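Local structure of sugar ABC transporter (Sugar-binding protein) (Bacillus halodurans, 4YO7) at residues I261-A266 / D277-Q282; M185-N190 / V233-E238. The protein binds myo-inositol in the cleft between its two lobes and probably delivers it to an ABC transporter for uptake. One frame throughout, in Å; residues are numbered along the deposited sequence.

The two interactions belong to a two-lobed periplasmic-binding-protein fold, their centres about 11 Å apart, and both reach the same myo-inositol. Interaction 2 comes first along the chain and lies on the four-stranded parallel sheet: it sets helix 181-195 against the end of strand 231-234 and the start of helix 237-249. Interaction 1 lies beside the sheet's edge strand 257-259 and joins the loop after it to strand 279-281. Asp237, at the start of helix 237-249, ties them together, with OD1 2.7 Å from Thr279 OG1 and OD2 3.1 Å from Thr264 N. Arg186 from a helix, Asn236 from a helix N-cap, and Asp262 and Gln282 from loops thus converge on the ligand.

Interaction 1. Residues I261-A266 / D277-Q282; sequences IDATPA and DVTVFQ. With INS (1,2,3,4,5,6-hexahydroxy-cyclohexane), chain F.
A chi1 of -166° turns CG of Gln282 away from the backbone N, and the extended chain beyond it runs alongside the side chain of Asp262, whose CG lies beside its own backbone N; both point into the inositol site of this periplasmic-binding-protein fold. Carboxylate and amide planes are 29° apart. The two oxygens of Asp262 take neighbouring hydroxyls of the ligand, OD1 receiving O3 and OD2 receiving O4 at 2.6 Å each, a pincer suited to a vicinal diol. From Gln282, NE2 gives a nearly straight bond to inositol O5 (3.1 Å, 164°) and a weak one to Asp262 OD2, which may help keep acid and amide together at the ligand. Gln287 holds the other end of that amide, at OE1, which helps fix which way it faces.

At the backbone, Asp262 and Phe281 form a single beta bridge. Asp262 N donates to Val280 O at 2.7 Å, and Gln282 N donates back to Asp262 O at 3.0 Å. Beside the bridge, Ile261 and Val280 lie side by side, and Ala263 sets its CB at the edge of the Phe281 ring. Thr279 OG1, also bonded to Asp237, accepts the backbone N-H of Ala263 at 3.2 Å.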
loop_
_atom_site.group_PDB
_atom_site.type_symbol
_atom_site.label_atom_id
_atom_site.label_comp_id
_atom_site.label_asym_id
_atom_site.label_seq_id
_atom_site.Cartn_x
_atom_site.Cartn_y
_atom_site.Cartn_z
ATOM N N ILE A 261 -5.650 2.890 6.630
ATOM C CA ILE A 261 -4.823 1.688 6.476
ATOM C C ILE A 261 -3.403 2.143 6.208
ATOM O O ILE A 261 -3.212 3.079 5.439
ATOM C CB ILE A 261 -5.331 0.760 5.309
ATOM C CG1 ILE A 261 -6.689 0.142 5.702
ATOM C CG2 ILE A 261 -4.312 -0.341 4.954
ATOM C CD1 ILE A 261 -7.438 -0.537 4.578
ATOM N N ASP A 262 -2.470 1.473 6.894
ATOM C CA ASP A 262 -1.004 1.507 6.728
ATOM C C ASP A 262 -0.324 1.533 8.102
ATOM O O ASP A 262 0.716 0.928 8.287
ATOM C CB ASP A 262 -0.491 2.708 5.926
ATOM C CG ASP A 262 -0.661 2.560 4.406
ATOM O OD1 ASP A 262 -0.634 3.611 3.739
ATOM O OD2 ASP A 262 -0.827 1.425 3.886
ATOM N N ALA A 263 -0.909 2.276 9.043
ATOM C CA ALA A 263 -0.308 2.547 10.355
ATOM C C ALA A 263 1.052 3.227 10.192
ATOM O O ALA A 263 2.047 2.842 10.824
ATOM C CB ALA A 263 -0.174 1.275 11.185
ATOM N N THR A 264 1.085 4.251 9.350
ATOM C CA THR A 264 2.281 5.079 9.239
ATOM C C THR A 264 2.525 5.831 10.547
ATOM O O THR A 264 1.629 5.970 11.380
ATOM C CB THR A 264 2.175 6.124 8.129
ATOM O OG1 THR A 264 1.054 6.970 8.402
ATOM C CG2 THR A 264 2.027 5.476 6.762
ATOM N N PRO A 265 3.752 6.327 10.729
ATOM C CA PRO A 265 3.964 7.121 11.936
ATOM C C PRO A 265 3.021 8.320 12.061
ATOM O O PRO A 265 2.581 8.612 13.175
ATOM C CB PRO A 265 5.421 7.563 11.789
ATOM C CG PRO A 265 6.075 6.403 11.116
ATOM C CD PRO A 265 5.029 5.948 10.095
ATOM N N ALA A 266 2.721 8.994 10.952
ATOM C CA ALA A 266 1.766 10.097 10.969
ATOM C C ALA A 266 0.409 9.622 11.481
ATOM O O ALA A 266 -0.238 10.316 12.237
ATOM C CB ALA A 266 1.620 10.708 9.584
ATOM N N ASP A 277 -9.442 6.694 14.731
ATOM C CA ASP A 277 -10.007 5.601 15.534
ATOM C C ASP A 277 -9.439 4.229 15.207
ATOM O O ASP A 277 -9.299 3.395 16.103
ATOM C CB ASP A 277 -11.527 5.558 15.365
ATOM C CG ASP A 277 -12.189 6.850 15.809
ATOM O OD1 ASP A 277 -12.384 7.020 17.027
ATOM O OD2 ASP A 277 -12.469 7.704 14.949
ATOM N N VAL A 278 -9.129 4.006 13.932
ATOM C CA VAL A 278 -8.751 2.694 13.430
ATOM C C VAL A 278 -7.695 2.857 12.367
ATOM O O VAL A 278 -7.807 3.742 11.522
ATOM C CB VAL A 278 -9.968 1.955 12.821
ATOM C CG1 VAL A 278 -9.553 0.595 12.234
ATOM C CG2 VAL A 278 -11.086 1.789 13.832
ATOM N N THR A 279 -6.654 2.033 12.399
ATOM C CA THR A 279 -5.869 1.838 11.205
ATOM C C THR A 279 -5.419 0.396 11.177
ATOM O O THR A 279 -5.830 -0.415 12.009
ATOM C CB THR A 279 -4.679 2.853 11.096
ATOM O OG1 THR A 279 -3.997 2.671 9.847
ATOM C CG2 THR A 279 -3.677 2.722 12.213
ATOM N N VAL A 280 -4.641 0.064 10.160
ATOM C CA VAL A 280 -4.222 -1.297 9.929
ATOM C C VAL A 280 -2.762 -1.284 9.501
ATOM O O VAL A 280 -2.417 -0.713 8.475
ATOM C CB VAL A 280 -5.080 -1.989 8.855
ATOM C CG1 VAL A 280 -4.644 -3.451 8.686
ATOM C CG2 VAL A 280 -6.567 -1.909 9.202
ATOM N N PHE A 281 -1.904 -1.921 10.308
ATOM C CA PHE A 281 -0.475 -1.941 10.028
ATOM C C PHE A 281 -0.149 -2.724 8.775
ATOM O O PHE A 281 -0.525 -3.887 8.647
ATOM C CB PHE A 281 0.266 -2.528 11.234
ATOM C CG PHE A 281 1.750 -2.733 11.022
ATOM C CD1 PHE A 281 2.621 -1.657 10.991
ATOM C CD2 PHE A 281 2.279 -4.021 10.912
ATOM C CE1 PHE A 281 3.986 -1.859 10.812
ATOM C CE2 PHE A 281 3.635 -4.217 10.744
ATOM C CZ PHE A 281 4.482 -3.140 10.700
ATOM N N GLN A 282 0.556 -2.047 7.857
ATOM C CA GLN A 282 1.187 -2.661 6.702
ATOM C C GLN A 282 2.694 -2.513 6.904
ATOM O O GLN A 282 3.200 -1.429 7.174
ATOM C CB GLN A 282 0.744 -2.010 5.382
ATOM C CG GLN A 282 1.128 -2.871 4.196
ATOM C CD GLN A 282 0.833 -2.333 2.827
ATOM O OE1 GLN A 282 1.115 -3.015 1.848
ATOM N NE2 GLN A 282 0.313 -1.125 2.725
HETATM C C1 INS F . 0.385 2.982 -2.097
HETATM C C2 INS F . 0.335 3.906 -0.884
HETATM C C3 INS F . -0.697 3.363 0.105
HETATM C C4 INS F . -0.342 1.942 0.557
HETATM C C5 INS F . -0.245 1.027 -0.682
HETATM C C6 INS F . 0.778 1.580 -1.663
HETATM O O1 INS F . 1.375 3.451 -3.054
HETATM O O2 INS F . 1.627 3.903 -0.281
HETATM O O3 INS F . -0.708 4.282 1.237
HETATM O O4 INS F . -1.386 1.425 1.396
HETATM O O5 INS F . 0.203 -0.269 -0.248
HETATM O O6 INS F . 0.776 0.707 -2.859
#

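Interaction 2. Residues M185-N190 / V233-E238. With INS (1,2,3,4,5,6-hexahydroxy-cyclohexane), chain F.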
loop_
_atom_site.group_PDB
_atom_site.type_symbol
_atom_site.label_atom_id
_atom_site.label_comp_id
_atom_site.label_asym_id
_atom_site.label_seq_id
_atom_site.Cartn_x
_atom_site.Cartn_y
_atom_site.Cartn_z
HETATM N N MSE A 185 -9.654 -3.778 -3.789
HETATM C CA MSE A 185 -9.852 -4.863 -2.849
HETATM C C MSE A 185 -9.997 -4.392 -1.404
HETATM O O MSE A 185 -10.696 -5.039 -0.623
HETATM C CB MSE A 185 -8.727 -5.898 -2.990
HETATM C CG MSE A 185 -8.783 -6.609 -4.335
HETATM SE SE MSE A 185 -10.447 -7.662 -4.545
HETATM C CE MSE A 185 -9.946 -9.212 -3.527
ATOM N N ARG A 186 -9.423 -3.247 -1.032
ATOM C CA ARG A 186 -9.716 -2.696 0.296
ATOM C C ARG A 186 -11.185 -2.306 0.373
ATOM O O ARG A 186 -11.890 -2.649 1.328
ATOM C CB ARG A 186 -8.808 -1.509 0.622
ATOM C CG ARG A 186 -7.433 -1.963 0.986
ATOM C CD ARG A 186 -6.458 -0.813 1.094
ATOM N NE ARG A 186 -5.123 -1.302 1.396
ATOM C CZ ARG A 186 -4.026 -0.558 1.315
ATOM N NH1 ARG A 186 -4.105 0.713 0.943
ATOM N NH2 ARG A 186 -2.853 -1.086 1.590
ATOM N N THR A 187 -11.668 -1.626 -0.655
ATOM C CA THR A 187 -13.071 -1.262 -0.694
ATOM C C THR A 187 -13.981 -2.471 -0.768
ATOM O O THR A 187 -15.035 -2.459 -0.152
ATOM C CB THR A 187 -13.325 -0.305 -1.862
ATOM O OG1 THR A 187 -12.663 0.906 -1.552
ATOM C CG2 THR A 187 -14.820 0.014 -2.071
ATOM N N GLU A 188 -13.567 -3.514 -1.483
ATOM C CA GLU A 188 -14.359 -4.740 -1.531
ATOM C C GLU A 188 -14.447 -5.375 -0.133
ATOM O O GLU A 188 -15.529 -5.825 0.282
ATOM C CB GLU A 188 -13.795 -5.733 -2.555
ATOM C CG GLU A 188 -14.473 -7.112 -2.507
ATOM C CD GLU A 188 -15.929 -7.093 -2.943
ATOM O OE1 GLU A 188 -16.383 -6.087 -3.554
ATOM O OE2 GLU A 188 -16.624 -8.108 -2.679
ATOM N N GLY A 189 -13.347 -5.367 0.609
ATOM C CA GLY A 189 -13.352 -5.896 1.963
ATOM C C GLY A 189 -14.272 -5.066 2.844
ATOM O O GLY A 189 -15.034 -5.610 3.640
ATOM N N ASN A 190 -14.191 -3.744 2.711
ATOM C CA ASN A 190 -15.115 -2.880 3.450
ATOM C C ASN A 190 -16.563 -3.281 3.156
ATOM O O ASN A 190 -17.383 -3.462 4.062
ATOM C CB ASN A 190 -14.972 -1.411 3.079
ATOM C CG ASN A 190 -13.667 -0.782 3.536
ATOM O OD1 ASN A 190 -12.945 -1.280 4.419
ATOM N ND2 ASN A 190 -13.386 0.361 2.963
ATOM N N VAL A 233 -14.252 5.913 6.080
ATOM C CA VAL A 233 -13.406 4.739 6.010
ATOM C C VAL A 233 -12.569 4.857 4.742
ATOM O O VAL A 233 -13.099 4.824 3.630
ATOM C CB VAL A 233 -14.256 3.444 6.032
ATOM C CG1 VAL A 233 -13.371 2.243 6.022
ATOM C CG2 VAL A 233 -15.128 3.426 7.278
ATOM N N ALA A 234 -11.267 5.030 4.926
ATOM C CA ALA A 234 -10.371 5.366 3.820
ATOM C C ALA A 234 -9.441 4.228 3.484
ATOM O O ALA A 234 -8.927 3.552 4.371
ATOM C CB ALA A 234 -9.565 6.603 4.165
ATOM N N ASN A 235 -9.202 4.029 2.193
ATOM C CA ASN A 235 -8.277 3.007 1.735
ATOM C C ASN A 235 -6.820 3.212 2.227
ATOM O O ASN A 235 -6.008 2.272 2.123
ATOM C CB ASN A 235 -8.226 2.949 0.199
ATOM C CG ASN A 235 -9.444 2.308 -0.488
ATOM O OD1 ASN A 235 -9.490 2.310 -1.739
ATOM N ND2 ASN A 235 -10.406 1.768 0.259
ATOM N N ASN A 236 -6.427 4.432 2.631
ATOM C CA ASN A 236 -5.144 4.579 3.310
ATOM C C ASN A 236 -5.139 5.697 4.327
ATOM O O ASN A 236 -6.078 6.489 4.429
ATOM C CB ASN A 236 -3.980 4.767 2.302
ATOM C CG ASN A 236 -3.830 6.190 1.756
ATOM O OD1 ASN A 236 -4.745 7.012 1.785
ATOM N ND2 ASN A 236 -2.636 6.464 1.209
ATOM N N ASP A 237 -4.068 5.733 5.096
ATOM C CA ASP A 237 -3.956 6.691 6.183
ATOM C C ASP A 237 -3.865 8.130 5.707
ATOM O O ASP A 237 -4.423 9.023 6.357
ATOM C CB ASP A 237 -2.721 6.382 7.058
ATOM C CG ASP A 237 -2.917 5.185 7.970
ATOM O OD1 ASP A 237 -4.080 4.860 8.321
ATOM O OD2 ASP A 237 -1.893 4.579 8.380
ATOM N N GLU A 238 -3.181 8.378 4.592
ATOM C CA GLU A 238 -3.053 9.756 4.126
ATOM C C GLU A 238 -4.426 10.380 3.885
ATOM O O GLU A 238 -4.675 11.511 4.296
ATOM C CB GLU A 238 -2.205 9.840 2.859
ATOM C CG GLU A 238 -0.725 9.737 3.129
ATOM C CD GLU A 238 -0.213 10.883 4.035
ATOM O OE1 GLU A 238 -0.223 12.040 3.584
ATOM O OE2 GLU A 238 0.187 10.628 5.198
HETATM C C1 INS F . 0.385 2.982 -2.097
HETATM C C2 INS F . 0.335 3.906 -0.884
HETATM C C3 INS F . -0.697 3.363 0.105
HETATM C C4 INS F . -0.342 1.942 0.557
HETATM C C5 INS F . -0.245 1.027 -0.682
HETATM C C6 INS F . 0.778 1.580 -1.663
HETATM O O1 INS F . 1.375 3.451 -3.054
HETATM O O2 INS F . 1.627 3.903 -0.281
HETATM O O3 INS F . -0.708 4.282 1.237
HETATM O O4 INS F . -1.386 1.425 1.396
HETATM O O5 INS F . 0.203 -0.269 -0.248
HETATM O O6 INS F . 0.776 0.707 -2.859
#
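Helix 181-195 passes the end of strand 231-234 with its Arg186 CA 6.1 Å from the CA of Asn235, where the chain leaves the strand and turns into helix 237-249. From there the Arg186 side chain runs out almost straight and brings its guanidinium to the ligand. Inositol O4 lies at the guanidinium edge, near its plane, and is gripped by two N-H groups, NH1 at 2.8 Å and NH2 at 2.9 Å. NH1 also makes a weak bond to the backbone O of Asn235, and NH2 is bonded to the hydroxyl of Tyr311. An alanine here, lacking the guanidinium, would probably weaken the hold on this side of the inositol, with O4 losing its two-donor grip and the Asn235 carbonyl its arginine partner.

In this periplasmic-binding-protein fold, the residues just past the C-terminal ends of parallel strands face the cleft, and Asn236 is one of them. It is the N-cap of helix 237-249, its OD1 accepting from Met239 N, while ND2 sends an almost linear bond to inositol O3 (2.9 Å, 173°). A chi1 of 80°, with CG between backbone N and carbonyl carbon, places the amide so that OD1 reaches the helix and ND2 the ligand. Behind the pocket Asn235 crosses Thr187 at about a right angle. Its ND2 meets Thr187 OG1 at 3.0 Å, with the hydroxyl oxygen in the amide plane; Asp175 is a further partner of that hydroxyl, and Gly176 N donates to Asn235 OD1.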